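Local coordinates for sterol regulatory element-binding protein cleavage-activating protein (Schizosaccharomyces pombe, PDB 4YHC), which serves as the escort protein required for sre1 processing when sterol or oxygen is low, and is represented here by its WD40 domain, at residues V27-D32 / D51-V56; K35-E40 / I80-Q85; N41-A46 / Q85-S90; T64-S69 / F98-E103. The protein carries 9 engineered substitutions. One frame throughout, in Å; residues are numbered along the deposited sequence.

Contact 1 (V27-D32 / D51-V56); sequences VHHQLD and DRSLVV. Engineered in segment 51-56: Ser53 (natural residue Cys).
His29 and Asp51 occupy the histidine and aspartate places of the polar network that staples the turns of a WD40 blade, and the engineered Ser53 (natural cysteine) stands between them. His29 ND1 gives its N-H to Ser53 OG at 2.8 Å in a nearly straight bond (172° at the hydrogen), and the hydroxyl oxygen lies in the plane of the imidazole. With OG set between its own backbone N and carbonyl carbon (chi1 42°), Ser53 accepts the imidazole N-H and is itself modelled as donor to Asp51 OD1; the 2.5 Å between Ser53 OG and Asp51 OD1 is very short and should be read with caution. Asp51 OD1 also accepts from Ser53 N at 3.2 Å, which closes an Asx turn. In WD40 repeats a histidine before the first strand commonly pairs with an aspartate of the turn ahead of the third. Both residues hold those positions, before strands 33-38 and 54-58, but here ND1 reaches the aspartate through the engineered hydroxyl. The far nitrogen, His29 NE2, bonds to Ser47 OG, probably the serine of the network, so the ring's rotation is fixed from both ends. Over one ring face Val55 CG2 makes a CH-pi contact, 4.0 Å from the His29 centroid and 27° off the normal. Val55 CG1 meets Val27 CG1 at 3.9 Å. At the exposed end, Leu31 CB comes within 4.2 Å of Asp51 CG, while the backbone of His29 is tied to Asn455, in the turn between strands 448-453 and 456-462 of the neighbouring sheet.

Contact 2 (K35-E40 / I80-Q85); sequences KIAVSE and IALDPQ
Leu82 places its CG beside its backbone N and opposite its carbonyl carbon (chi1 -71°), which aims the branched end at the strand across: CD1 lies 4.0 Å from Ala37 CB, and CD2 lies 3.9 Å from Ser39 CB. The leucine thus spreads over two residues that stand two apart in the chain and both face it. Ser39 CB also comes to 3.6 Å from Asp83 O, but its hydroxyl is turned back (chi1 54°) to its own hairpin, where OG is bonded to Asn41 OD1 and to Thr44 N. Beyond it, Glu40 lays its CB against the proline turn, 3.5 Å from Pro84 O and 3.8 Å from Pro84 CB.

No direct hydrogen bond joins the two segments. The strands run nearly parallel, 16° apart, with axes 7.4 Å from each other, a spacing too wide for a shared sheet, and water fills in at the ends. One water accepts from Glu40 N and donates to Leu82 O, bridging the backbones; another accepts from Ile80 N and, weakly, from Lys35 NZ, whose bent chain reaches across to Ile80 CG2. Asp83 looks away from the contact, and its OD2 closes an Asx turn with Gln85 N while OD1 receives Asn87 N and Tyr88 N.

Strands 33-38 and 79-82 are the first strands of two successive propeller blades, packed side by side close to the centre of the domain; Ile36 and Val38 lean on strand 441-445, and Ala81 on strand 121-127 beyond.

Contact 3 (N41-A46 / Q85-S90); sequences NYKTFA and QGNYVS
Thr44 and Gly86 form the tight, buried part of this contact. Thr44 OG1 donates to Gly86 O over 2.7 Å, in the carbonyl plane and on a lone pair; its chi1 of -58°, with the hydroxyl beside the backbone N, turns OG1 to the other turn. Gly86 has no side chain to hold the hydroxyl off, and its positive backbone phi (75°) is one that glycine takes easily. Nearby, Lys43 presses on the same turn: CE, the carbon next to the ammonium group, makes a tight approach of 3.0 Å to Gln85 O, before NZ goes on to a salt bridge with Glu103.

Towards the solvent the grip is slacker. Asn41 ND2 reaches Gln85 O at 2.9 Å, but from above the carbonyl plane and at a bent angle (135° at the hydrogen), and its second bond, to Gln85 OE1 at 3.2 Å, is weak. The two amides meet crosswise, and the glutamine is exposed. Asn41 OD1 serves its own turn, accepting from Lys43 N at 3.1 Å to make an Asx turn.

The contact therefore joins two equivalent hairpin turns, those between the first and second strands of adjacent WD40 blades. Strand 44-49 sits between strands 33-38 and 54-58, strand 88-92 between 79-82 and 96-101, and Thr44 also touches Leu82 and Val56.

Contact 4 (T64-S69 / F98-E103); sequences TKLVLS and FILNVE
Strand 63-68 is broken by a classic beta bulge in which Lys65 and Leu66 both face Val56, and the chain turns a corner at Lys65, the residue whose backbone comes nearest to that of Val102. Because both bulge residues then direct their side chains at the second segment, a charged arm and an apolar one act next to each other. Leu66 CD1 touches two apolar side chains, 4.1 Å from Leu100 CD1 and 4.1 Å from Val102 CG1, and the leucine meets each at about a right angle; its CG stands opposite the backbone N (chi1 -154°), which extends the branch outward to them.

The segments belong to neighbouring blades of the WD40 propeller: strand 63-68 is the last of its four-stranded sheet, and strand 96-101 is the third of the next. Val102 also touches Val56 and Val89, one from each sheet, and so lies buried in the cleft between them.

Lys65 begins over the backbone, with CB 3.5 Å from Val102 O, then runs on until NZ passes Val102 CG2 at 4.1 Å and meets Glu103 in a salt bridge. The modelled 2.4 Å from Lys65 NZ to Glu103 OE1 is implausibly short, and the glutamate is exposed and poorly ordered, so the exact geometry is doubtful. Both lysine nitrogens gather at this one oxygen, which Lys65 shares with Lys43. Lys65 NZ has further weak bonds to Gly86 O and Thr44 OG1.

Contact 1 lies within the first blade, linking the approach to strand 33-38 with the turn before strand 54-58; contacts 2, 3 and 4 join that blade to the next. They follow the interface outward, from the facing first strands in contact 2 through the hairpin turns of contact 3, whose centre is about 5 Å away, to contact 4, centred about 10 Å from contact 3. Contacts 2 and 3 share Gln85, and a salt bridge from Lys43 to Glu103 connects contacts 3 and 4. Along the chain all first-blade segments (35-46, 64-69) precede those of the second (80-90, 98-103), so these contacts cross; together they join the first two four-stranded blades of the WD40 domain.

Contact 1 (V27-D32 / D51-V56)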
loop_
_atom_site.group_PDB
_atom_site.type_symbol
_atom_site.label_atom_id
_atom_site.label_comp_id
_atom_site.label_asym_id
_atom_site.label_seq_id
_atom_site.Cartn_x
_atom_site.Cartn_y
_atom_site.Cartn_z
ATOM N N VAL A 27 1.284 -14.418 -16.276
ATOM C CA VAL A 27 2.399 -15.198 -15.713
ATOM C C VAL A 27 2.040 -15.737 -14.340
ATOM O O VAL A 27 1.180 -15.169 -13.669
ATOM C CB VAL A 27 3.709 -14.363 -15.716
ATOM C CG1 VAL A 27 4.855 -15.077 -14.991
ATOM C CG2 VAL A 27 4.129 -14.149 -17.150
ATOM N N HIS A 28 2.629 -16.865 -13.947
ATOM C CA HIS A 28 2.401 -17.394 -12.603
ATOM C C HIS A 28 3.581 -18.163 -12.018
ATOM O O HIS A 28 4.557 -18.386 -12.665
ATOM C CB HIS A 28 1.151 -18.269 -12.588
ATOM C CG HIS A 28 1.241 -19.445 -13.490
ATOM N ND1 HIS A 28 1.864 -20.623 -13.117
ATOM C CD2 HIS A 28 0.801 -19.629 -14.757
ATOM C CE1 HIS A 28 1.815 -21.480 -14.121
ATOM N NE2 HIS A 28 1.169 -20.904 -15.126
ATOM N N HIS A 29 3.457 -18.533 -10.762
ATOM C CA HIS A 29 4.513 -19.174 -9.995
ATOM C C HIS A 29 4.165 -20.666 -9.924
ATOM O O HIS A 29 3.022 -21.039 -10.189
ATOM C CB HIS A 29 4.517 -18.642 -8.582
ATOM C CG HIS A 29 4.959 -17.226 -8.471
ATOM N ND1 HIS A 29 6.194 -16.873 -7.991
ATOM C CD2 HIS A 29 4.316 -16.056 -8.752
ATOM C CE1 HIS A 29 6.312 -15.556 -7.983
ATOM N NE2 HIS A 29 5.169 -15.035 -8.406
ATOM N N GLN A 30 5.131 -21.481 -9.532
ATOM C CA GLN A 30 4.894 -22.931 -9.416
ATOM C C GLN A 30 4.354 -23.293 -8.086
ATOM O O GLN A 30 3.693 -24.299 -7.999
ATOM C CB GLN A 30 6.159 -23.752 -9.692
ATOM C CG GLN A 30 6.077 -24.541 -10.988
ATOM C CD GLN A 30 5.946 -23.644 -12.190
ATOM O OE1 GLN A 30 6.768 -22.764 -12.393
ATOM N NE2 GLN A 30 4.921 -23.861 -12.994
ATOM N N LEU A 31 4.642 -22.499 -7.048
ATOM C CA LEU A 31 3.993 -22.631 -5.739
ATOM C C LEU A 31 3.118 -21.391 -5.378
ATOM O O LEU A 31 3.161 -20.404 -6.058
ATOM C CB LEU A 31 5.072 -22.825 -4.668
ATOM C CG LEU A 31 5.632 -24.235 -4.394
ATOM C CD1 LEU A 31 5.075 -24.847 -3.110
ATOM C CD2 LEU A 31 5.369 -25.186 -5.530
ATOM N N ASP A 32 2.365 -21.449 -4.288
ATOM C CA ASP A 32 1.483 -20.351 -3.925
ATOM C C ASP A 32 2.261 -19.053 -3.733
ATOM O O ASP A 32 3.444 -19.050 -3.267
ATOM C CB ASP A 32 0.726 -20.656 -2.639
ATOM C CG ASP A 32 -0.537 -21.529 -2.878
ATOM O OD1 ASP A 32 -0.835 -21.901 -4.053
ATOM O OD2 ASP A 32 -1.251 -21.802 -1.876
ATOM N N ASP A 51 8.310 -20.589 -2.641
ATOM C CA ASP A 51 9.656 -21.068 -3.034
ATOM C C ASP A 51 10.735 -19.988 -3.346
ATOM O O ASP A 51 11.759 -20.297 -3.963
ATOM C CB ASP A 51 9.515 -21.960 -4.268
ATOM C CG ASP A 51 8.890 -21.248 -5.470
ATOM O OD1 ASP A 51 8.429 -20.069 -5.362
ATOM O OD2 ASP A 51 8.850 -21.866 -6.561
ATOM N N ARG A 52 10.460 -18.729 -2.963
ATOM C CA ARG A 52 11.307 -17.541 -3.267
ATOM C C ARG A 52 11.281 -17.057 -4.736
ATOM O O ARG A 52 11.943 -16.089 -5.062
ATOM C CB ARG A 52 12.741 -17.709 -2.716
ATOM C CG ARG A 52 12.708 -17.939 -1.221
ATOM C CD ARG A 52 14.033 -18.393 -0.591
ATOM N NE ARG A 52 14.501 -19.565 -1.278
ATOM C CZ ARG A 52 14.250 -20.814 -0.927
ATOM N NH1 ARG A 52 13.625 -21.086 0.211
ATOM N NH2 ARG A 52 14.709 -21.797 -1.704
ATOM N N SER A 53 10.490 -17.679 -5.612
ATOM C CA SER A 53 10.466 -17.274 -7.021
ATOM C C SER A 53 9.953 -15.825 -7.123
ATOM O O SER A 53 9.092 -15.398 -6.338
ATOM C CB SER A 53 9.556 -18.171 -7.875
ATOM O OG SER A 53 8.327 -18.490 -7.235
ATOM N N LEU A 54 10.448 -15.113 -8.104
ATOM C CA LEU A 54 10.100 -13.729 -8.275
ATOM C C LEU A 54 9.628 -13.448 -9.683
ATOM O O LEU A 54 10.292 -13.778 -10.646
ATOM C CB LEU A 54 11.332 -12.914 -8.021
ATOM C CG LEU A 54 11.425 -11.406 -7.764
ATOM C CD1 LEU A 54 12.113 -10.635 -8.822
ATOM C CD2 LEU A 54 10.239 -10.665 -7.208
ATOM N N VAL A 55 8.557 -12.699 -9.776
ATOM C CA VAL A 55 8.082 -12.180 -11.044
ATOM C C VAL A 55 7.890 -10.665 -10.879
ATOM O O VAL A 55 7.178 -10.188 -9.924
ATOM C CB VAL A 55 6.733 -12.840 -11.467
ATOM C CG1 VAL A 55 6.224 -12.214 -12.757
ATOM C CG2 VAL A 55 6.849 -14.384 -11.578
ATOM N N VAL A 56 8.539 -9.903 -11.743
ATOM C CA VAL A 56 8.263 -8.520 -11.799
ATOM C C VAL A 56 7.600 -8.150 -13.154
ATOM O O VAL A 56 8.022 -8.591 -14.241
ATOM C CB VAL A 56 9.349 -7.580 -11.201
ATOM C CG1 VAL A 56 10.579 -8.288 -10.646
ATOM C CG2 VAL A 56 9.542 -6.258 -11.889
#

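Contact 2 (K35-E40 / I80-Q85)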
loop_
_atom_site.group_PDB
_atom_site.type_symbol
_atom_site.label_atom_id
_atom_site.label_comp_id
_atom_site.label_asym_id
_atom_site.label_seq_id
_atom_site.Cartn_x
_atom_site.Cartn_y
_atom_site.Cartn_z
ATOM N N LYS A 35 3.737 -13.162 -1.220
ATOM C CA LYS A 35 3.842 -11.719 -1.005
ATOM C C LYS A 35 3.746 -10.989 -2.328
ATOM O O LYS A 35 4.361 -11.392 -3.279
ATOM C CB LYS A 35 5.207 -11.402 -0.377
ATOM C CG LYS A 35 5.188 -10.316 0.666
ATOM C CD LYS A 35 5.651 -8.998 0.115
ATOM C CE LYS A 35 5.512 -7.924 1.189
ATOM N NZ LYS A 35 6.336 -6.751 0.824
ATOM N N ILE A 36 3.021 -9.858 -2.340
ATOM C CA ILE A 36 2.968 -9.015 -3.521
ATOM C C ILE A 36 3.298 -7.552 -3.164
ATOM O O ILE A 36 3.142 -7.121 -2.007
ATOM C CB ILE A 36 1.616 -9.107 -4.205
ATOM C CG1 ILE A 36 0.451 -8.751 -3.231
ATOM C CG2 ILE A 36 1.426 -10.490 -4.833
ATOM C CD1 ILE A 36 -0.855 -8.599 -3.928
ATOM N N ALA A 37 3.764 -6.787 -4.151
ATOM C CA ALA A 37 4.114 -5.411 -3.913
ATOM C C ALA A 37 3.966 -4.599 -5.190
ATOM O O ALA A 37 3.954 -5.137 -6.269
ATOM C CB ALA A 37 5.557 -5.322 -3.385
ATOM N N VAL A 38 3.831 -3.289 -5.040
ATOM C CA VAL A 38 3.717 -2.427 -6.178
ATOM C C VAL A 38 4.478 -1.157 -5.939
ATOM O O VAL A 38 4.593 -0.679 -4.812
ATOM C CB VAL A 38 2.226 -2.162 -6.489
ATOM C CG1 VAL A 38 1.639 -1.243 -5.472
ATOM C CG2 VAL A 38 2.076 -1.571 -7.865
ATOM N N SER A 39 5.030 -0.577 -6.996
ATOM C CA SER A 39 5.796 0.622 -6.806
ATOM C C SER A 39 4.885 1.772 -6.474
ATOM O O SER A 39 3.686 1.810 -6.846
ATOM C CB SER A 39 6.666 0.959 -8.059
ATOM O OG SER A 39 5.962 1.039 -9.276
ATOM N N GLU A 40 5.489 2.758 -5.843
ATOM C CA GLU A 40 4.767 3.969 -5.419
ATOM C C GLU A 40 4.082 4.700 -6.539
ATOM O O GLU A 40 3.115 5.333 -6.284
ATOM C CB GLU A 40 5.718 4.969 -4.791
ATOM C CG GLU A 40 5.148 5.589 -3.533
ATOM C CD GLU A 40 5.654 4.854 -2.311
ATOM O OE1 GLU A 40 4.802 4.276 -1.590
ATOM O OE2 GLU A 40 6.916 4.836 -2.095
ATOM N N ILE A 80 11.697 -7.666 0.228
ATOM C CA ILE A 80 11.736 -7.104 -1.099
ATOM C C ILE A 80 11.219 -5.696 -1.076
ATOM O O ILE A 80 10.379 -5.382 -0.260
ATOM C CB ILE A 80 10.892 -7.933 -2.087
ATOM C CG1 ILE A 80 10.975 -7.292 -3.472
ATOM C CG2 ILE A 80 9.412 -8.017 -1.662
ATOM C CD1 ILE A 80 10.194 -8.054 -4.516
ATOM N N ALA A 81 11.722 -4.839 -1.953
ATOM C CA ALA A 81 11.170 -3.509 -2.061
ATOM C C ALA A 81 11.520 -2.907 -3.390
ATOM O O ALA A 81 12.491 -3.332 -4.048
ATOM C CB ALA A 81 11.610 -2.655 -0.921
ATOM N N LEU A 82 10.649 -2.025 -3.866
ATOM C CA LEU A 82 10.851 -1.346 -5.132
ATOM C C LEU A 82 11.113 0.071 -4.906
ATOM O O LEU A 82 10.556 0.654 -3.955
ATOM C CB LEU A 82 9.579 -1.417 -5.973
ATOM C CG LEU A 82 9.179 -2.753 -6.585
ATOM C CD1 LEU A 82 8.190 -3.431 -5.688
ATOM C CD2 LEU A 82 8.468 -2.495 -7.892
ATOM N N ASP A 83 11.894 0.686 -5.788
ATOM C CA ASP A 83 12.040 2.118 -5.673
ATOM C C ASP A 83 10.687 2.775 -6.095
ATOM O O ASP A 83 9.848 2.132 -6.759
ATOM C CB ASP A 83 13.224 2.630 -6.503
ATOM C CG ASP A 83 12.882 2.870 -7.964
ATOM O OD1 ASP A 83 12.734 1.901 -8.729
ATOM O OD2 ASP A 83 12.754 4.045 -8.327
ATOM N N PRO A 84 10.490 4.034 -5.723
ATOM C CA PRO A 84 9.215 4.652 -5.989
ATOM C C PRO A 84 8.848 4.801 -7.436
ATOM O O PRO A 84 7.686 4.846 -7.724
ATOM C CB PRO A 84 9.319 6.042 -5.294
ATOM C CG PRO A 84 10.522 6.003 -4.445
ATOM C CD PRO A 84 11.406 4.935 -4.996
ATOM N N GLN A 85 9.811 4.726 -8.357
ATOM C CA GLN A 85 9.526 4.807 -9.797
ATOM C C GLN A 85 9.382 3.473 -10.454
ATOM O O GLN A 85 8.986 3.388 -11.631
ATOM C CB GLN A 85 10.613 5.654 -10.519
ATOM C CG GLN A 85 10.515 7.150 -10.241
ATOM C CD GLN A 85 9.113 7.688 -10.514
ATOM O OE1 GLN A 85 8.626 7.657 -11.654
ATOM N NE2 GLN A 85 8.426 8.145 -9.451
HETATM O O HOH W 1 9.423 -7.431 2.121
HETATM O O HOH W 2 8.015 2.040 -4.393
#

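Contact 3 (N41-A46 / Q85-S90)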
loop_
_atom_site.group_PDB
_atom_site.type_symbol
_atom_site.label_atom_id
_atom_site.label_comp_id
_atom_site.label_asym_id
_atom_site.label_seq_id
_atom_site.Cartn_x
_atom_site.Cartn_y
_atom_site.Cartn_z
ATOM N N ASN A 41 4.621 4.644 -7.753
ATOM C CA ASN A 41 4.031 5.275 -8.920
ATOM C C ASN A 41 3.077 4.339 -9.605
ATOM O O ASN A 41 2.524 4.699 -10.593
ATOM C CB ASN A 41 5.109 5.811 -9.921
ATOM C CG ASN A 41 5.903 4.703 -10.615
ATOM O OD1 ASN A 41 5.882 3.542 -10.197
ATOM N ND2 ASN A 41 6.673 5.071 -11.659
ATOM N N TYR A 42 2.817 3.170 -9.018
ATOM C CA TYR A 42 1.901 2.161 -9.588
ATOM C C TYR A 42 2.321 1.637 -10.949
ATOM O O TYR A 42 1.534 1.096 -11.676
ATOM C CB TYR A 42 0.446 2.641 -9.567
ATOM C CG TYR A 42 0.001 2.956 -8.164
ATOM C CD1 TYR A 42 -0.296 1.941 -7.279
ATOM C CD2 TYR A 42 -0.051 4.281 -7.686
ATOM C CE1 TYR A 42 -0.691 2.215 -5.978
ATOM C CE2 TYR A 42 -0.413 4.564 -6.367
ATOM C CZ TYR A 42 -0.730 3.536 -5.532
ATOM O OH TYR A 42 -1.075 3.784 -4.229
ATOM N N LYS A 43 3.597 1.731 -11.286
ATOM C CA LYS A 43 4.008 1.206 -12.572
ATOM C C LYS A 43 4.372 -0.265 -12.548
ATOM O O LYS A 43 4.105 -1.004 -13.536
ATOM C CB LYS A 43 5.189 2.023 -13.095
ATOM C CG LYS A 43 5.811 1.515 -14.373
ATOM C CD LYS A 43 6.680 2.648 -14.917
ATOM C CE LYS A 43 8.052 2.570 -14.349
ATOM N NZ LYS A 43 8.747 1.580 -15.160
ATOM N N THR A 44 4.971 -0.708 -11.444
ATOM C CA THR A 44 5.643 -1.995 -11.419
ATOM C C THR A 44 5.123 -2.817 -10.265
ATOM O O THR A 44 5.039 -2.333 -9.145
ATOM C CB THR A 44 7.170 -1.834 -11.296
ATOM O OG1 THR A 44 7.701 -1.061 -12.375
ATOM C CG2 THR A 44 7.910 -3.213 -11.360
ATOM N N PHE A 45 4.791 -4.064 -10.574
ATOM C CA PHE A 45 4.217 -5.030 -9.633
ATOM C C PHE A 45 5.216 -6.159 -9.466
ATOM O O PHE A 45 5.846 -6.571 -10.453
ATOM C CB PHE A 45 2.937 -5.610 -10.261
ATOM C CG PHE A 45 2.195 -6.599 -9.375
ATOM C CD1 PHE A 45 1.320 -6.152 -8.413
ATOM C CD2 PHE A 45 2.370 -7.937 -9.540
ATOM C CE1 PHE A 45 0.590 -7.050 -7.632
ATOM C CE2 PHE A 45 1.688 -8.844 -8.769
ATOM C CZ PHE A 45 0.774 -8.409 -7.829
ATOM N N ALA A 46 5.337 -6.674 -8.242
ATOM C CA ALA A 46 6.148 -7.867 -7.977
ATOM C C ALA A 46 5.398 -8.895 -7.143
ATOM O O ALA A 46 4.685 -8.526 -6.188
ATOM C CB ALA A 46 7.396 -7.461 -7.232
ATOM N N GLN A 85 9.811 4.726 -8.357
ATOM C CA GLN A 85 9.526 4.807 -9.797
ATOM C C GLN A 85 9.382 3.473 -10.454
ATOM O O GLN A 85 8.986 3.388 -11.631
ATOM C CB GLN A 85 10.613 5.654 -10.519
ATOM C CG GLN A 85 10.515 7.150 -10.241
ATOM C CD GLN A 85 9.113 7.688 -10.514
ATOM O OE1 GLN A 85 8.626 7.657 -11.654
ATOM N NE2 GLN A 85 8.426 8.145 -9.451
ATOM N N GLY A 86 9.629 2.401 -9.718
ATOM C CA GLY A 86 9.456 1.078 -10.300
ATOM C C GLY A 86 10.508 0.592 -11.275
ATOM O O GLY A 86 10.220 -0.246 -12.145
ATOM N N ASN A 87 11.711 1.143 -11.168
ATOM C CA ASN A 87 12.817 0.770 -12.060
ATOM C C ASN A 87 13.828 -0.158 -11.444
ATOM O O ASN A 87 14.563 -0.845 -12.178
ATOM C CB ASN A 87 13.556 2.015 -12.560
ATOM C CG ASN A 87 12.651 2.916 -13.344
ATOM O OD1 ASN A 87 11.908 2.459 -14.178
ATOM N ND2 ASN A 87 12.623 4.167 -12.994
ATOM N N TYR A 88 13.891 -0.158 -10.115
ATOM C CA TYR A 88 14.813 -1.000 -9.370
ATOM C C TYR A 88 14.078 -1.827 -8.296
ATOM O O TYR A 88 13.062 -1.392 -7.719
ATOM C CB TYR A 88 15.887 -0.098 -8.696
ATOM C CG TYR A 88 16.604 0.732 -9.696
ATOM C CD1 TYR A 88 17.601 0.174 -10.526
ATOM C CD2 TYR A 88 16.279 2.046 -9.888
ATOM C CE1 TYR A 88 18.240 0.941 -11.497
ATOM C CE2 TYR A 88 16.908 2.808 -10.881
ATOM C CZ TYR A 88 17.878 2.236 -11.683
ATOM O OH TYR A 88 18.494 3.014 -12.657
ATOM N N VAL A 89 14.579 -3.009 -8.041
ATOM C CA VAL A 89 14.103 -3.838 -6.935
ATOM C C VAL A 89 15.292 -4.160 -6.036
ATOM O O VAL A 89 16.436 -4.412 -6.566
ATOM C CB VAL A 89 13.463 -5.127 -7.439
ATOM C CG1 VAL A 89 12.769 -5.854 -6.309
ATOM C CG2 VAL A 89 12.388 -4.834 -8.470
ATOM N N SER A 90 15.055 -4.122 -4.717
ATOM C CA SER A 90 16.021 -4.575 -3.713
ATOM C C SER A 90 15.535 -5.820 -3.088
ATOM O O SER A 90 14.433 -5.830 -2.560
ATOM C CB SER A 90 16.234 -3.578 -2.562
ATOM O OG SER A 90 14.993 -3.217 -1.958
#

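Contact 4 (T64-S69 / F98-E103)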
loop_
_atom_site.group_PDB
_atom_site.type_symbol
_atom_site.label_atom_id
_atom_site.label_comp_id
_atom_site.label_asym_id
_atom_site.label_seq_id
_atom_site.Cartn_x
_atom_site.Cartn_y
_atom_site.Cartn_z
ATOM N N THR A 64 6.278 -8.935 -18.641
ATOM C CA THR A 64 7.231 -9.356 -17.698
ATOM C C THR A 64 8.502 -8.543 -17.830
ATOM O O THR A 64 9.004 -8.359 -18.909
ATOM C CB THR A 64 7.500 -10.850 -17.965
ATOM O OG1 THR A 64 6.257 -11.569 -17.835
ATOM C CG2 THR A 64 8.360 -11.386 -16.990
ATOM N N LYS A 65 9.038 -8.098 -16.709
ATOM C CA LYS A 65 10.283 -7.415 -16.688
ATOM C C LYS A 65 11.391 -8.348 -16.196
ATOM O O LYS A 65 12.508 -8.266 -16.656
ATOM C CB LYS A 65 10.216 -6.204 -15.775
ATOM C CG LYS A 65 9.242 -5.122 -16.190
ATOM C CD LYS A 65 9.221 -4.029 -15.093
ATOM C CE LYS A 65 8.770 -2.680 -15.626
ATOM N NZ LYS A 65 9.705 -1.620 -15.169
ATOM N N LEU A 66 11.104 -9.217 -15.240
ATOM C CA LEU A 66 12.151 -10.062 -14.665
ATOM C C LEU A 66 11.406 -11.223 -14.089
ATOM O O LEU A 66 10.367 -11.044 -13.443
ATOM C CB LEU A 66 12.865 -9.284 -13.524
ATOM C CG LEU A 66 14.293 -9.542 -13.063
ATOM C CD1 LEU A 66 14.525 -9.136 -11.612
ATOM C CD2 LEU A 66 14.640 -10.999 -13.242
ATOM N N VAL A 67 11.898 -12.422 -14.346
ATOM C CA VAL A 67 11.332 -13.592 -13.799
ATOM C C VAL A 67 12.506 -14.351 -13.255
ATOM O O VAL A 67 13.497 -14.559 -13.992
ATOM C CB VAL A 67 10.659 -14.485 -14.839
ATOM C CG1 VAL A 67 10.228 -15.772 -14.187
ATOM C CG2 VAL A 67 9.446 -13.817 -15.447
ATOM N N LEU A 68 12.448 -14.696 -11.972
ATOM C CA LEU A 68 13.467 -15.600 -11.381
ATOM C C LEU A 68 12.817 -16.766 -10.723
ATOM O O LEU A 68 12.015 -16.612 -9.813
ATOM C CB LEU A 68 14.418 -14.889 -10.421
ATOM C CG LEU A 68 15.313 -13.792 -11.039
ATOM C CD1 LEU A 68 15.996 -12.947 -9.998
ATOM C CD2 LEU A 68 16.369 -14.352 -12.016
ATOM N N SER A 69 13.192 -17.977 -11.161
ATOM C CA SER A 69 12.740 -19.189 -10.510
ATOM C C SER A 69 13.407 -19.375 -9.163
ATOM O O SER A 69 14.399 -18.753 -8.855
ATOM C CB SER A 69 13.101 -20.403 -11.403
ATOM O OG SER A 69 14.560 -20.416 -11.610
ATOM N N PHE A 98 20.684 -7.380 -2.819
ATOM C CA PHE A 98 20.861 -7.394 -4.236
ATOM C C PHE A 98 20.011 -6.309 -4.838
ATOM O O PHE A 98 18.820 -6.244 -4.579
ATOM C CB PHE A 98 20.373 -8.739 -4.767
ATOM C CG PHE A 98 20.958 -9.976 -4.105
ATOM C CD1 PHE A 98 20.360 -10.560 -3.023
ATOM C CD2 PHE A 98 22.029 -10.660 -4.691
ATOM C CE1 PHE A 98 20.816 -11.736 -2.464
ATOM C CE2 PHE A 98 22.491 -11.863 -4.151
ATOM C CZ PHE A 98 21.897 -12.392 -3.013
ATOM N N ILE A 99 20.569 -5.487 -5.705
ATOM C CA ILE A 99 19.856 -4.387 -6.343
ATOM C C ILE A 99 19.808 -4.676 -7.825
ATOM O O ILE A 99 20.889 -4.709 -8.491
ATOM C CB ILE A 99 20.566 -3.029 -6.191
ATOM C CG1 ILE A 99 20.793 -2.671 -4.718
ATOM C CG2 ILE A 99 19.818 -1.939 -6.957
ATOM C CD1 ILE A 99 19.568 -2.633 -3.856
ATOM N N LEU A 100 18.591 -4.896 -8.327
ATOM C CA LEU A 100 18.358 -5.162 -9.734
ATOM C C LEU A 100 17.681 -4.055 -10.478
ATOM O O LEU A 100 16.701 -3.436 -10.016
ATOM C CB LEU A 100 17.539 -6.409 -9.930
ATOM C CG LEU A 100 18.178 -7.715 -9.458
ATOM C CD1 LEU A 100 17.175 -8.356 -8.527
ATOM C CD2 LEU A 100 18.566 -8.690 -10.588
ATOM N N ASN A 101 18.143 -3.880 -11.682
ATOM C CA ASN A 101 17.547 -2.964 -12.602
ATOM C C ASN A 101 16.449 -3.759 -13.262
ATOM O O ASN A 101 16.714 -4.832 -13.839
ATOM C CB ASN A 101 18.609 -2.510 -13.590
ATOM C CG ASN A 101 18.119 -1.430 -14.516
ATOM O OD1 ASN A 101 16.970 -1.408 -14.943
ATOM N ND2 ASN A 101 18.988 -0.499 -14.798
ATOM N N VAL A 102 15.191 -3.299 -13.178
ATOM C CA VAL A 102 14.126 -4.114 -13.801
ATOM C C VAL A 102 13.753 -3.581 -15.186
ATOM O O VAL A 102 13.219 -4.342 -15.970
ATOM C CB VAL A 102 12.870 -4.328 -12.935
ATOM C CG1 VAL A 102 13.170 -5.282 -11.779
ATOM C CG2 VAL A 102 12.334 -3.029 -12.401
ATOM N N GLU A 103 14.107 -2.328 -15.479
ATOM C CA GLU A 103 13.806 -1.682 -16.752
ATOM C C GLU A 103 14.731 -2.232 -17.810
ATOM O O GLU A 103 14.285 -2.670 -18.846
ATOM C CB GLU A 103 13.919 -0.138 -16.612
ATOM C CG GLU A 103 12.800 0.669 -17.290
ATOM C CD GLU A 103 11.394 0.157 -16.918
ATOM O OE1 GLU A 103 10.936 0.338 -15.754
ATOM O OE2 GLU A 103 10.744 -0.478 -17.775
#